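Local coordinates for 2-oxoglutarate (2OG) and Fe(II)-dependent oxygenase superfamily protein (Arabidopsis thaliana, PDB 6KWA), which probably catalyses the irreversible oxidation of the auxin indole-3-acetic acid to inactive 2-oxoindole-3-acetic acid, as a 2-oxoglutarate-dependent dioxygenase, at residues T139-E144 with S172-I177; N62-V65 with Y71-P74; T97-L102 with D107-M112. One frame throughout, in Å; residues are numbered along the deposited sequence.

Contact 1: T139-E144 with S172-I177; sequences TDFFKE and SGFLTI
Phe141 and Phe174 meet ring to ring, and this one aromatic pair carries the whole contact between loop 139-144 and the residues leading into strand 175-179. The side chains come from opposite directions. CE1 of Phe141 lies 3.7 Å from CZ of Phe174, and the neighbouring Phe141 CZ sits almost as near to that same carbon. At the Phe141 ring, the CZ of Phe174 arrives at the edge, close to the plane. The rings are neither stacked nor perpendicular: their centroids are 5.5 Å apart and the planes are inclined at 59°. With CG anti to the backbone N (chi1 -176°), the ring of Phe174 continues toward the loop.

Two tryptophans extend the aromatic cluster. Trp218 stacks on Phe141 and meets Phe174 edge-to-face, while Trp145 is edge-to-face with both phenylalanines. Within the loop itself, CD2 of Phe142 lies over one face of the Phe141 ring, offset toward the rim.

No hydrogen bond links the two segments; the polar bonds lie within each or go to other parts of the chain. A type I beta turn runs from Asp140 to Lys143, closed by Lys143 N to Asp140 O at 3.2 Å. Between the ends of this turn, Lys143 NZ and Asp140 OD2 form a salt bridge of 3.3 Å whose hydrogen bond is weak, and the other carboxylate oxygen pairs with Arg128. On the strand side, Phe174 and Leu175 both face Leu245 in a classic beta bulge, and Thr176 OG1 is hydrogen-bonded to the metal ligand Asp171.

Between these two segments, then, the link is apolar and aromatic, and shape fit and van der Waals contact set how the rings meet beside the double-stranded beta-helix.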
ATOM      1  N   THR A 139      -4.540 -21.097  -4.857  1.00 49.49           N
ATOM      2  CA  THR A 139      -4.132 -20.432  -3.626  1.00 50.81           C
ATOM      3  C   THR A 139      -2.731 -19.839  -3.761  1.00 52.18           C
ATOM      4  O   THR A 139      -2.201 -19.277  -2.818  1.00 51.68           O
ATOM      5  CB  THR A 139      -4.199 -21.391  -2.415  1.00 54.81           C
ATOM      6  OG1 THR A 139      -3.399 -22.552  -2.678  1.00 50.60           O
ATOM      7  CG2 THR A 139      -5.667 -21.835  -2.160  1.00 46.45           C
ATOM      8  N   ASP A 140      -2.159 -19.959  -4.951  1.00 48.07           N
ATOM      9  CA  ASP A 140      -0.827 -19.464  -5.241  1.00 53.44           C
ATOM     10  C   ASP A 140      -0.871 -18.421  -6.365  1.00 50.12           C
ATOM     11  O   ASP A 140       0.136 -18.194  -7.023  1.00 46.60           O
ATOM     12  CB  ASP A 140       0.073 -20.629  -5.678  1.00 55.78           C
ATOM     13  CG  ASP A 140       0.544 -21.497  -4.518  1.00 63.90           C
ATOM     14  OD1 ASP A 140       0.380 -21.110  -3.333  1.00 65.26           O
ATOM     15  OD2 ASP A 140       0.999 -22.630  -4.803  1.00 70.01           O
ATOM     16  N   PHE A 141      -2.024 -17.790  -6.589  1.00 47.47           N
ATOM     17  CA  PHE A 141      -2.207 -16.949  -7.780  1.00 44.70           C
ATOM     18  C   PHE A 141      -1.239 -15.773  -7.863  1.00 45.51           C
ATOM     19  O   PHE A 141      -0.930 -15.256  -8.950  1.00 46.46           O
ATOM     20  CB  PHE A 141      -3.641 -16.412  -7.856  1.00 42.09           C
ATOM     21  CG  PHE A 141      -3.998 -15.450  -6.767  1.00 41.14           C
ATOM     22  CD1 PHE A 141      -3.940 -14.081  -6.996  1.00 47.45           C
ATOM     23  CD2 PHE A 141      -4.430 -15.897  -5.525  1.00 43.86           C
ATOM     24  CE1 PHE A 141      -4.326 -13.164  -5.994  1.00 44.27           C
ATOM     25  CE2 PHE A 141      -4.822 -14.990  -4.528  1.00 43.01           C
ATOM     26  CZ  PHE A 141      -4.753 -13.624  -4.764  1.00 42.12           C
ATOM     27  N   PHE A 142      -0.759 -15.338  -6.707  1.00 50.32           N
ATOM     28  CA  PHE A 142       0.007 -14.098  -6.654  1.00 52.99           C
ATOM     29  C   PHE A 142       1.510 -14.338  -6.852  1.00 55.32           C
ATOM     30  O   PHE A 142       2.265 -13.376  -7.008  1.00 55.79           O
ATOM     31  CB  PHE A 142      -0.266 -13.413  -5.307  1.00 45.88           C
ATOM     32  CG  PHE A 142      -0.044 -14.328  -4.152  1.00 49.41           C
ATOM     33  CD1 PHE A 142       1.230 -14.552  -3.655  1.00 48.30           C
ATOM     34  CD2 PHE A 142      -1.097 -15.059  -3.630  1.00 49.70           C
ATOM     35  CE1 PHE A 142       1.439 -15.450  -2.633  1.00 49.05           C
ATOM     36  CE2 PHE A 142      -0.878 -15.965  -2.601  1.00 50.77           C
ATOM     37  CZ  PHE A 142       0.383 -16.149  -2.100  1.00 45.98           C
ATOM     38  N   LYS A 143       1.935 -15.598  -6.974  1.00 54.37           N
ATOM     39  CA  LYS A 143       3.358 -15.920  -6.768  1.00 58.40           C
ATOM     40  C   LYS A 143       4.331 -15.407  -7.812  1.00 56.06           C
ATOM     41  O   LYS A 143       5.518 -15.288  -7.532  1.00 58.78           O
ATOM     42  CB  LYS A 143       3.576 -17.443  -6.689  1.00 54.66           C
ATOM     43  CG  LYS A 143       3.473 -18.042  -5.291  1.00 61.66           C
ATOM     44  CD  LYS A 143       4.200 -19.418  -5.301  1.00 65.68           C
ATOM     45  CE  LYS A 143       4.176 -20.099  -3.929  1.00 62.71           C
ATOM     46  NZ  LYS A 143       4.059 -21.583  -3.987  1.00 70.38           N
ATOM     47  N   GLU A 144       3.837 -15.014  -8.971  1.00 60.56           N
ATOM     48  CA  GLU A 144       4.722 -14.435  -9.972  1.00 60.51           C
ATOM     49  C   GLU A 144       4.444 -12.939 -10.104  1.00 63.63           C
ATOM     50  O   GLU A 144       4.835 -12.309 -11.089  1.00 67.78           O
ATOM     51  CB  GLU A 144       4.529 -15.106 -11.336  1.00 65.85           C
ATOM     52  CG  GLU A 144       4.570 -16.640 -11.362  1.00 64.59           C
ATOM     53  CD  GLU A 144       5.851 -17.234 -10.815  1.00 75.61           C
ATOM     54  OE1 GLU A 144       6.909 -16.568 -10.864  1.00 81.67           O
ATOM     55  OE2 GLU A 144       5.795 -18.388 -10.335  1.00 79.67           O
ATOM     56  N   SER A 172      -3.720   1.126  -8.508  1.00 54.46           N
ATOM     57  CA  SER A 172      -3.888   0.358  -9.736  1.00 61.17           C
ATOM     58  C   SER A 172      -3.529  -1.115  -9.549  1.00 57.47           C
ATOM     59  O   SER A 172      -3.889  -1.960 -10.386  1.00 54.95           O
ATOM     60  CB  SER A 172      -3.024   0.941 -10.849  1.00 55.85           C
ATOM     61  OG  SER A 172      -1.661   0.865 -10.470  1.00 64.01           O
ATOM     62  N   GLY A 173      -2.835  -1.421  -8.451  1.00 55.16           N
ATOM     63  CA  GLY A 173      -2.364  -2.776  -8.206  1.00 43.38           C
ATOM     64  C   GLY A 173      -3.438  -3.627  -7.558  1.00 44.75           C
ATOM     65  O   GLY A 173      -4.633  -3.321  -7.621  1.00 46.92           O
ATOM     66  N   PHE A 174      -3.017  -4.719  -6.948  1.00 44.42           N
ATOM     67  CA  PHE A 174      -3.951  -5.651  -6.341  1.00 44.13           C
ATOM     68  C   PHE A 174      -4.260  -5.224  -4.909  1.00 40.98           C
ATOM     69  O   PHE A 174      -5.417  -5.009  -4.529  1.00 37.22           O
ATOM     70  CB  PHE A 174      -3.368  -7.072  -6.388  1.00 39.86           C
ATOM     71  CG  PHE A 174      -4.293  -8.115  -5.870  1.00 42.38           C
ATOM     72  CD1 PHE A 174      -5.247  -8.692  -6.693  1.00 40.18           C
ATOM     73  CD2 PHE A 174      -4.200  -8.543  -4.547  1.00 45.48           C
ATOM     74  CE1 PHE A 174      -6.099  -9.674  -6.203  1.00 42.41           C
ATOM     75  CE2 PHE A 174      -5.055  -9.523  -4.057  1.00 45.60           C
ATOM     76  CZ  PHE A 174      -6.018 -10.077  -4.893  1.00 42.65           C
ATOM     77  N   LEU A 175      -3.204  -5.076  -4.126  1.00 36.05           N
ATOM     78  CA  LEU A 175      -3.335  -4.791  -2.713  1.00 39.85           C
ATOM     79  C   LEU A 175      -2.252  -3.826  -2.233  1.00 41.52           C
ATOM     80  O   LEU A 175      -1.116  -3.956  -2.621  1.00 43.98           O
ATOM     81  CB  LEU A 175      -3.242  -6.139  -1.995  1.00 44.04           C
ATOM     82  CG  LEU A 175      -3.109  -6.453  -0.524  1.00 45.95           C
ATOM     83  CD1 LEU A 175      -3.391  -7.948  -0.415  1.00 43.94           C
ATOM     84  CD2 LEU A 175      -1.683  -6.158  -0.064  1.00 39.76           C
ATOM     85  N   THR A 176      -2.580  -2.915  -1.327  1.00 42.43           N
ATOM     86  CA  THR A 176      -1.582  -1.967  -0.844  1.00 46.77           C
ATOM     87  C   THR A 176      -1.465  -2.031   0.681  1.00 42.69           C
ATOM     88  O   THR A 176      -2.468  -2.065   1.372  1.00 40.43           O
ATOM     89  CB  THR A 176      -1.926  -0.522  -1.271  1.00 50.03           C
ATOM     90  OG1 THR A 176      -1.973  -0.451  -2.701  1.00 48.33           O
ATOM     91  CG2 THR A 176      -0.879   0.467  -0.738  1.00 47.41           C
ATOM     92  N   ILE A 177      -0.240  -2.068   1.200  1.00 43.55           N
ATOM     93  CA  ILE A 177      -0.036  -2.021   2.653  1.00 40.44           C
ATOM     94  C   ILE A 177       0.552  -0.668   3.027  1.00 43.68           C
ATOM     95  O   ILE A 177       1.628  -0.307   2.567  1.00 41.19           O
ATOM     96  CB  ILE A 177       0.878  -3.172   3.139  1.00 37.55           C
ATOM     97  CG1 ILE A 177       0.248  -4.511   2.736  1.00 37.92           C
ATOM     98  CG2 ILE A 177       1.126  -3.079   4.653  1.00 39.88           C
ATOM     99  CD1 ILE A 177       0.935  -5.709   3.213  1.00 39.63           C
TER

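Contact 2: N62-V65 with Y71-P74; sequences NTDV and YRAP
Asn62 and Tyr71 bring the two segments together through their backbones, Tyr71 N giving Asn62 O a nearly straight hydrogen bond of 2.9 Å (171° at the hydrogen) where their CA atoms are 5.3 Å apart. Asn62 OD1 also lies close to Tyr71 N, but at too poor an angle to bond.

The charged pair is Asp64 with Arg72. Their side chains cross at about a right angle, yet the carboxylate and guanidinium planes end only 22° apart, and the arginine grips end-on with one nitrogen to each oxygen. Arg72 NH2 reaches the syn lone pair of Asp64 OD2 at 3.0 Å, with the oxygen in the guanidinium plane. NH1 gives Asp64 OD1 a longer bond of 3.2 Å, tilted from both planes. A bend at chi2 (-62°) folds the arginine back on its own chain, letting NH1 also donate to Tyr71 O at 2.8 Å; that second bond should limit turning of the guanidinium. Gly70 N at OD1 and Gly68 N at OD2, both from the connection between the segments, are further donors to the Asp64 carboxylate.

The Arg72 side chain lies about 8 Å from that of Asn152, a 2-oxoglutarate-binding residue, which places the loop near the cosubstrate site. Both segments belong to the loop between helix 56-59 and strand 81-87. Arg72 pairs through its backbone with Ala83, and Tyr71 OH bonds Glu82, both on that edge strand. Asn62 ND2 donates to Gly85 O there and to Gln101 of helix 92-101, tying the loop to both elements.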
ATOM      1  N   ASN A  62      17.473   7.969  -8.042  1.00 55.53           N
ATOM      2  CA  ASN A  62      16.417   6.958  -7.896  1.00 53.58           C
ATOM      3  C   ASN A  62      15.590   6.947  -9.173  1.00 51.30           C
ATOM      4  O   ASN A  62      14.562   7.601  -9.282  1.00 51.39           O
ATOM      5  CB  ASN A  62      15.550   7.248  -6.657  1.00 49.92           C
ATOM      6  CG  ASN A  62      14.411   6.230  -6.452  1.00 49.03           C
ATOM      7  OD1 ASN A  62      13.283   6.621  -6.156  1.00 51.82           O
ATOM      8  ND2 ASN A  62      14.708   4.936  -6.587  1.00 46.06           N
ATOM      9  N   THR A  63      16.043   6.163 -10.142  1.00 55.59           N
ATOM     10  CA  THR A  63      15.482   6.227 -11.475  1.00 54.23           C
ATOM     11  C   THR A  63      14.327   5.248 -11.630  1.00 56.70           C
ATOM     12  O   THR A  63      14.253   4.242 -10.938  1.00 57.68           O
ATOM     13  CB  THR A  63      16.560   5.932 -12.540  1.00 58.75           C
ATOM     14  OG1 THR A  63      15.958   5.928 -13.837  1.00 70.31           O
ATOM     15  CG2 THR A  63      17.168   4.590 -12.306  1.00 57.73           C
ATOM     16  N   ASP A  64      13.417   5.566 -12.536  1.00 56.36           N
ATOM     17  CA  ASP A  64      12.286   4.705 -12.824  1.00 60.72           C
ATOM     18  C   ASP A  64      12.745   3.351 -13.366  1.00 62.29           C
ATOM     19  O   ASP A  64      13.829   3.234 -13.964  1.00 63.61           O
ATOM     20  CB  ASP A  64      11.348   5.383 -13.818  1.00 60.15           C
ATOM     21  CG  ASP A  64      10.499   6.444 -13.162  1.00 62.03           C
ATOM     22  OD1 ASP A  64      10.725   6.718 -11.963  1.00 65.47           O
ATOM     23  OD2 ASP A  64       9.615   7.012 -13.827  1.00 60.49           O
ATOM     24  N   VAL A  65      11.941   2.322 -13.094  1.00 61.25           N
ATOM     25  CA  VAL A  65      12.091   1.013 -13.731  1.00 59.04           C
ATOM     26  C   VAL A  65      10.754   0.748 -14.421  1.00 63.18           C
ATOM     27  O   VAL A  65      10.703   0.582 -15.632  1.00 71.24           O
ATOM     28  CB  VAL A  65      12.472  -0.082 -12.722  1.00 60.85           C
ATOM     29  CG1 VAL A  65      12.583  -1.452 -13.414  1.00 60.08           C
ATOM     30  CG2 VAL A  65      13.817   0.268 -12.067  1.00 54.95           C
ATOM     31  N   TYR A  71      12.029   8.371  -8.221  1.00 51.16           N
ATOM     32  CA  TYR A  71      11.878   9.644  -7.530  1.00 49.70           C
ATOM     33  C   TYR A  71      10.920  10.609  -8.186  1.00 51.13           C
ATOM     34  O   TYR A  71      10.904  10.738  -9.405  1.00 53.24           O
ATOM     35  CB  TYR A  71      13.243  10.321  -7.424  1.00 51.70           C
ATOM     36  CG  TYR A  71      13.215  11.654  -6.712  1.00 51.52           C
ATOM     37  CD1 TYR A  71      12.719  11.763  -5.431  1.00 48.43           C
ATOM     38  CD2 TYR A  71      13.708  12.802  -7.320  1.00 54.22           C
ATOM     39  CE1 TYR A  71      12.708  12.968  -4.769  1.00 47.57           C
ATOM     40  CE2 TYR A  71      13.708  14.020  -6.656  1.00 50.00           C
ATOM     41  CZ  TYR A  71      13.208  14.093  -5.390  1.00 49.70           C
ATOM     42  OH  TYR A  71      13.199  15.294  -4.731  1.00 52.37           O
ATOM     43  N   ARG A  72      10.124  11.302  -7.377  1.00 48.89           N
ATOM     44  CA  ARG A  72       9.326  12.410  -7.874  1.00 53.06           C
ATOM     45  C   ARG A  72       9.396  13.596  -6.930  1.00 52.31           C
ATOM     46  O   ARG A  72       9.035  13.488  -5.761  1.00 50.23           O
ATOM     47  CB  ARG A  72       7.861  12.002  -8.076  1.00 54.02           C
ATOM     48  CG  ARG A  72       7.610  11.122  -9.275  1.00 54.34           C
ATOM     49  CD  ARG A  72       7.987  11.831 -10.560  1.00 54.30           C
ATOM     50  NE  ARG A  72       7.615  11.036 -11.723  1.00 55.76           N
ATOM     51  CZ  ARG A  72       8.328  10.025 -12.207  1.00 62.08           C
ATOM     52  NH1 ARG A  72       9.491   9.695 -11.649  1.00 53.36           N
ATOM     53  NH2 ARG A  72       7.886   9.359 -13.271  1.00 62.86           N
ATOM     54  N   ALA A  73       9.807  14.745  -7.457  1.00 53.91           N
ATOM     55  CA  ALA A  73       9.803  15.970  -6.685  1.00 50.28           C
ATOM     56  C   ALA A  73       8.445  16.641  -6.787  1.00 54.39           C
ATOM     57  O   ALA A  73       7.735  16.466  -7.784  1.00 54.24           O
ATOM     58  CB  ALA A  73      10.909  16.918  -7.187  1.00 50.61           C
ATOM     59  N   PRO A  74       8.090  17.448  -5.775  1.00 49.66           N
ATOM     60  CA  PRO A  74       6.837  18.214  -5.834  1.00 52.41           C
ATOM     61  C   PRO A  74       6.800  19.129  -7.063  1.00 55.91           C
ATOM     62  O   PRO A  74       7.820  19.687  -7.461  1.00 55.07           O
ATOM     63  CB  PRO A  74       6.859  19.047  -4.547  1.00 48.51           C
ATOM     64  CG  PRO A  74       7.846  18.360  -3.633  1.00 48.83           C
ATOM     65  CD  PRO A  74       8.852  17.703  -4.536  1.00 52.69           C
TER

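Contact 3: T97-L102 with D107-M112; sequences TFCDQL and DQREIM
Arg109 reaches across a helical hairpin to Asp100: helix 92-101 turns back into helix 106-133, and the short segments run nearly antiparallel at 150°, with their axes 10.2 Å apart. Both terminal nitrogens of the arginine donate end-on to one acceptor, Asp100 OD1, with NH2 at 2.8 Å and NH1 at 3.0 Å. That oxygen lies close to the guanidinium plane, but the two groups are not coplanar, their planes meeting at 45°. NH2 comes nearly along the C-O axis, NH1 from above the carboxylate plane. NH1 has a second acceptor in Asn96 OD1, about one turn before Asp100 on helix 92-101.

Gln108 has its polar end satisfied outside the hairpin contact. OE1 accepts from Ser105 N and from Arg54, while NE2 donates to Asp50.

Beside the salt bridge the contact is apolar. CB of Cys99 sits over one guanidinium face, 3.5 Å from Arg109 NH1. Were Arg109 an alanine, Asp100 OD1 would probably lose its charged mate, Asn96 a donor, and Cys99 the guanidinium that now covers its CB. Cys99 points toward the second helix, its SG 3.9 Å from CE of Met112. Met112, bent at chi2 and chi3, makes an oblique Met-aromatic contact with Phe98, SD lying 4.0 Å from ring atom CE2.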
ATOM      1  N   THR A  97      20.002  -2.137  -5.016  1.00 53.09           N
ATOM      2  CA  THR A  97      20.195  -1.121  -6.028  1.00 56.16           C
ATOM      3  C   THR A  97      19.690   0.230  -5.553  1.00 58.45           C
ATOM      4  O   THR A  97      20.365   1.249  -5.710  1.00 61.25           O
ATOM      5  CB  THR A  97      19.479  -1.517  -7.298  1.00 56.65           C
ATOM      6  OG1 THR A  97      20.074  -2.724  -7.785  1.00 62.68           O
ATOM      7  CG2 THR A  97      19.551  -0.394  -8.353  1.00 47.46           C
ATOM      8  N   PHE A  98      18.490   0.217  -4.978  1.00 55.30           N
ATOM      9  CA  PHE A  98      17.884   1.382  -4.384  1.00 50.82           C
ATOM     10  C   PHE A  98      18.789   1.944  -3.274  1.00 54.66           C
ATOM     11  O   PHE A  98      19.028   3.143  -3.196  1.00 52.08           O
ATOM     12  CB  PHE A  98      16.505   1.008  -3.851  1.00 51.70           C
ATOM     13  CG  PHE A  98      15.782   2.124  -3.170  1.00 50.64           C
ATOM     14  CD1 PHE A  98      15.048   3.043  -3.909  1.00 54.64           C
ATOM     15  CD2 PHE A  98      15.799   2.241  -1.788  1.00 52.47           C
ATOM     16  CE1 PHE A  98      14.367   4.079  -3.277  1.00 50.73           C
ATOM     17  CE2 PHE A  98      15.117   3.275  -1.156  1.00 51.95           C
ATOM     18  CZ  PHE A  98      14.400   4.187  -1.903  1.00 49.42           C
ATOM     19  N   CYS A  99      19.306   1.071  -2.420  1.00 56.44           N
ATOM     20  CA  CYS A  99      20.186   1.511  -1.343  1.00 55.95           C
ATOM     21  C   CYS A  99      21.516   2.086  -1.874  1.00 55.90           C
ATOM     22  O   CYS A  99      22.045   3.060  -1.325  1.00 49.89           O
ATOM     23  CB  CYS A  99      20.430   0.366  -0.370  1.00 57.23           C
ATOM     24  SG  CYS A  99      18.970  -0.003   0.626  1.00 53.64           S
ATOM     25  N   ASP A 100      22.035   1.495  -2.944  1.00 54.06           N
ATOM     26  CA  ASP A 100      23.202   2.049  -3.624  1.00 52.98           C
ATOM     27  C   ASP A 100      22.907   3.470  -4.077  1.00 58.66           C
ATOM     28  O   ASP A 100      23.662   4.383  -3.734  1.00 59.01           O
ATOM     29  CB  ASP A 100      23.619   1.175  -4.810  1.00 54.84           C
ATOM     30  CG  ASP A 100      24.052  -0.230  -4.378  1.00 57.21           C
ATOM     31  OD1 ASP A 100      24.294  -0.432  -3.162  1.00 56.61           O
ATOM     32  OD2 ASP A 100      24.171  -1.124  -5.248  1.00 64.38           O
ATOM     33  N   GLN A 101      21.796   3.649  -4.810  1.00 55.45           N
ATOM     34  CA  GLN A 101      21.376   4.946  -5.361  1.00 56.12           C
ATOM     35  C   GLN A 101      21.237   6.042  -4.295  1.00 59.29           C
ATOM     36  O   GLN A 101      21.578   7.199  -4.537  1.00 58.74           O
ATOM     37  CB  GLN A 101      20.038   4.822  -6.135  1.00 54.76           C
ATOM     38  CG  GLN A 101      20.106   4.031  -7.459  1.00 53.25           C
ATOM     39  CD  GLN A 101      18.738   3.789  -8.113  1.00 49.17           C
ATOM     40  OE1 GLN A 101      17.690   3.969  -7.498  1.00 52.67           O
ATOM     41  NE2 GLN A 101      18.752   3.365  -9.362  1.00 53.95           N
ATOM     42  N   LEU A 102      20.708   5.691  -3.127  1.00 56.30           N
ATOM     43  CA  LEU A 102      20.412   6.699  -2.109  1.00 56.60           C
ATOM     44  C   LEU A 102      21.504   6.814  -1.060  1.00 56.78           C
ATOM     45  O   LEU A 102      21.348   7.554  -0.067  1.00 52.00           O
ATOM     46  CB  LEU A 102      19.089   6.382  -1.424  1.00 51.68           C
ATOM     47  CG  LEU A 102      17.819   6.930  -2.051  1.00 53.78           C
ATOM     48  CD1 LEU A 102      17.841   8.443  -2.152  1.00 57.42           C
ATOM     49  CD2 LEU A 102      17.621   6.302  -3.399  1.00 54.52           C
ATOM     50  N   ASP A 107      23.429   0.206   8.132  1.00 53.45           N
ATOM     51  CA  ASP A 107      22.278  -0.034   8.984  1.00 60.39           C
ATOM     52  C   ASP A 107      20.992   0.163   8.215  1.00 57.83           C
ATOM     53  O   ASP A 107      20.059  -0.626   8.335  1.00 56.01           O
ATOM     54  CB  ASP A 107      22.279   0.922  10.182  1.00 56.50           C
ATOM     55  CG  ASP A 107      23.136   0.428  11.334  1.00 76.27           C
ATOM     56  OD1 ASP A 107      23.865  -0.582  11.174  1.00 72.35           O
ATOM     57  OD2 ASP A 107      23.073   1.064  12.412  1.00 82.79           O
ATOM     58  N   GLN A 108      20.958   1.241   7.438  1.00 56.38           N
ATOM     59  CA  GLN A 108      19.776   1.602   6.677  1.00 52.98           C
ATOM     60  C   GLN A 108      19.504   0.569   5.610  1.00 55.85           C
ATOM     61  O   GLN A 108      18.347   0.266   5.293  1.00 56.79           O
ATOM     62  CB  GLN A 108      19.954   2.954   6.037  1.00 44.53           C
ATOM     63  CG  GLN A 108      19.642   4.091   6.962  1.00 52.57           C
ATOM     64  CD  GLN A 108      20.185   5.405   6.467  1.00 49.45           C
ATOM     65  OE1 GLN A 108      20.820   5.478   5.405  1.00 49.04           O
ATOM     66  NE2 GLN A 108      19.866   6.466   7.186  1.00 46.52           N
ATOM     67  N   ARG A 109      20.574   0.006   5.075  1.00 51.52           N
ATOM     68  CA  ARG A 109      20.437  -1.009   4.054  1.00 53.61           C
ATOM     69  C   ARG A 109      19.778  -2.210   4.676  1.00 57.05           C
ATOM     70  O   ARG A 109      18.857  -2.779   4.093  1.00 53.10           O
ATOM     71  CB  ARG A 109      21.786  -1.391   3.450  1.00 55.81           C
ATOM     72  CG  ARG A 109      21.699  -2.456   2.367  1.00 55.41           C
ATOM     73  CD  ARG A 109      23.048  -2.728   1.749  1.00 56.43           C
ATOM     74  NE  ARG A 109      23.663  -1.498   1.251  1.00 55.05           N
ATOM     75  CZ  ARG A 109      23.650  -1.132  -0.023  1.00 56.90           C
ATOM     76  NH1 ARG A 109      23.039  -1.895  -0.925  1.00 63.31           N
ATOM     77  NH2 ARG A 109      24.232  -0.004  -0.401  1.00 54.67           N
ATOM     78  N   GLU A 110      20.202  -2.554   5.890  1.00 55.69           N
ATOM     79  CA  GLU A 110      19.705  -3.766   6.518  1.00 59.81           C
ATOM     80  C   GLU A 110      18.250  -3.609   6.986  1.00 57.12           C
ATOM     81  O   GLU A 110      17.457  -4.563   6.929  1.00 47.05           O
ATOM     82  CB  GLU A 110      20.597  -4.133   7.698  1.00 60.52           C
ATOM     83  CG  GLU A 110      21.675  -5.144   7.341  1.00 66.09           C
ATOM     84  CD  GLU A 110      22.320  -5.759   8.575  1.00 82.11           C
ATOM     85  OE1 GLU A 110      22.039  -5.268   9.691  1.00 79.07           O
ATOM     86  OE2 GLU A 110      23.104  -6.728   8.430  1.00 90.64           O
ATOM     87  N   ILE A 111      17.909  -2.403   7.427  1.00 51.32           N
ATOM     88  CA  ILE A 111      16.542  -2.069   7.807  1.00 52.32           C
ATOM     89  C   ILE A 111      15.590  -2.242   6.623  1.00 51.17           C
ATOM     90  O   ILE A 111      14.507  -2.814   6.746  1.00 49.66           O
ATOM     91  CB  ILE A 111      16.464  -0.645   8.356  1.00 53.02           C
ATOM     92  CG1 ILE A 111      17.223  -0.590   9.691  1.00 49.92           C
ATOM     93  CG2 ILE A 111      14.999  -0.199   8.509  1.00 46.97           C
ATOM     94  CD1 ILE A 111      17.442   0.811  10.215  1.00 50.40           C
ATOM     95  N   MET A 112      16.029  -1.760   5.474  1.00 48.16           N
ATOM     96  CA  MET A 112      15.254  -1.796   4.260  1.00 53.26           C
ATOM     97  C   MET A 112      15.032  -3.240   3.805  1.00 52.17           C
ATOM     98  O   MET A 112      13.938  -3.628   3.391  1.00 47.08           O
ATOM     99  CB  MET A 112      15.983  -1.009   3.172  1.00 49.25           C
ATOM    100  CG  MET A 112      15.120  -0.534   2.051  1.00 59.53           C
ATOM    101  SD  MET A 112      14.717   1.191   2.290  1.00 79.62           S
ATOM    102  CE  MET A 112      16.323   1.849   2.728  1.00 60.97           C
TER

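Overall arrangement
Contacts 2 and 3 are neighbours, whereas contact 1 is separate, its nearest atoms about 13 Å from either. Contacts 2 and 3 touch directly, Asn62 packing on Phe98 and Leu102, so loop and hairpin share an interface. Helix 106-133 relates contact 3 to contact 1, since its early turns form the hairpin and its later part packs against Phe141 and Phe142. Contact 3 is buried although it lies far from the chain centre; contacts 1 and 2 are partly buried. Contact 1 is wholly aromatic. Contacts 2 and 3 each combine an arginine-aspartate pair with buried residues, though only contact 2 has a backbone bond across it.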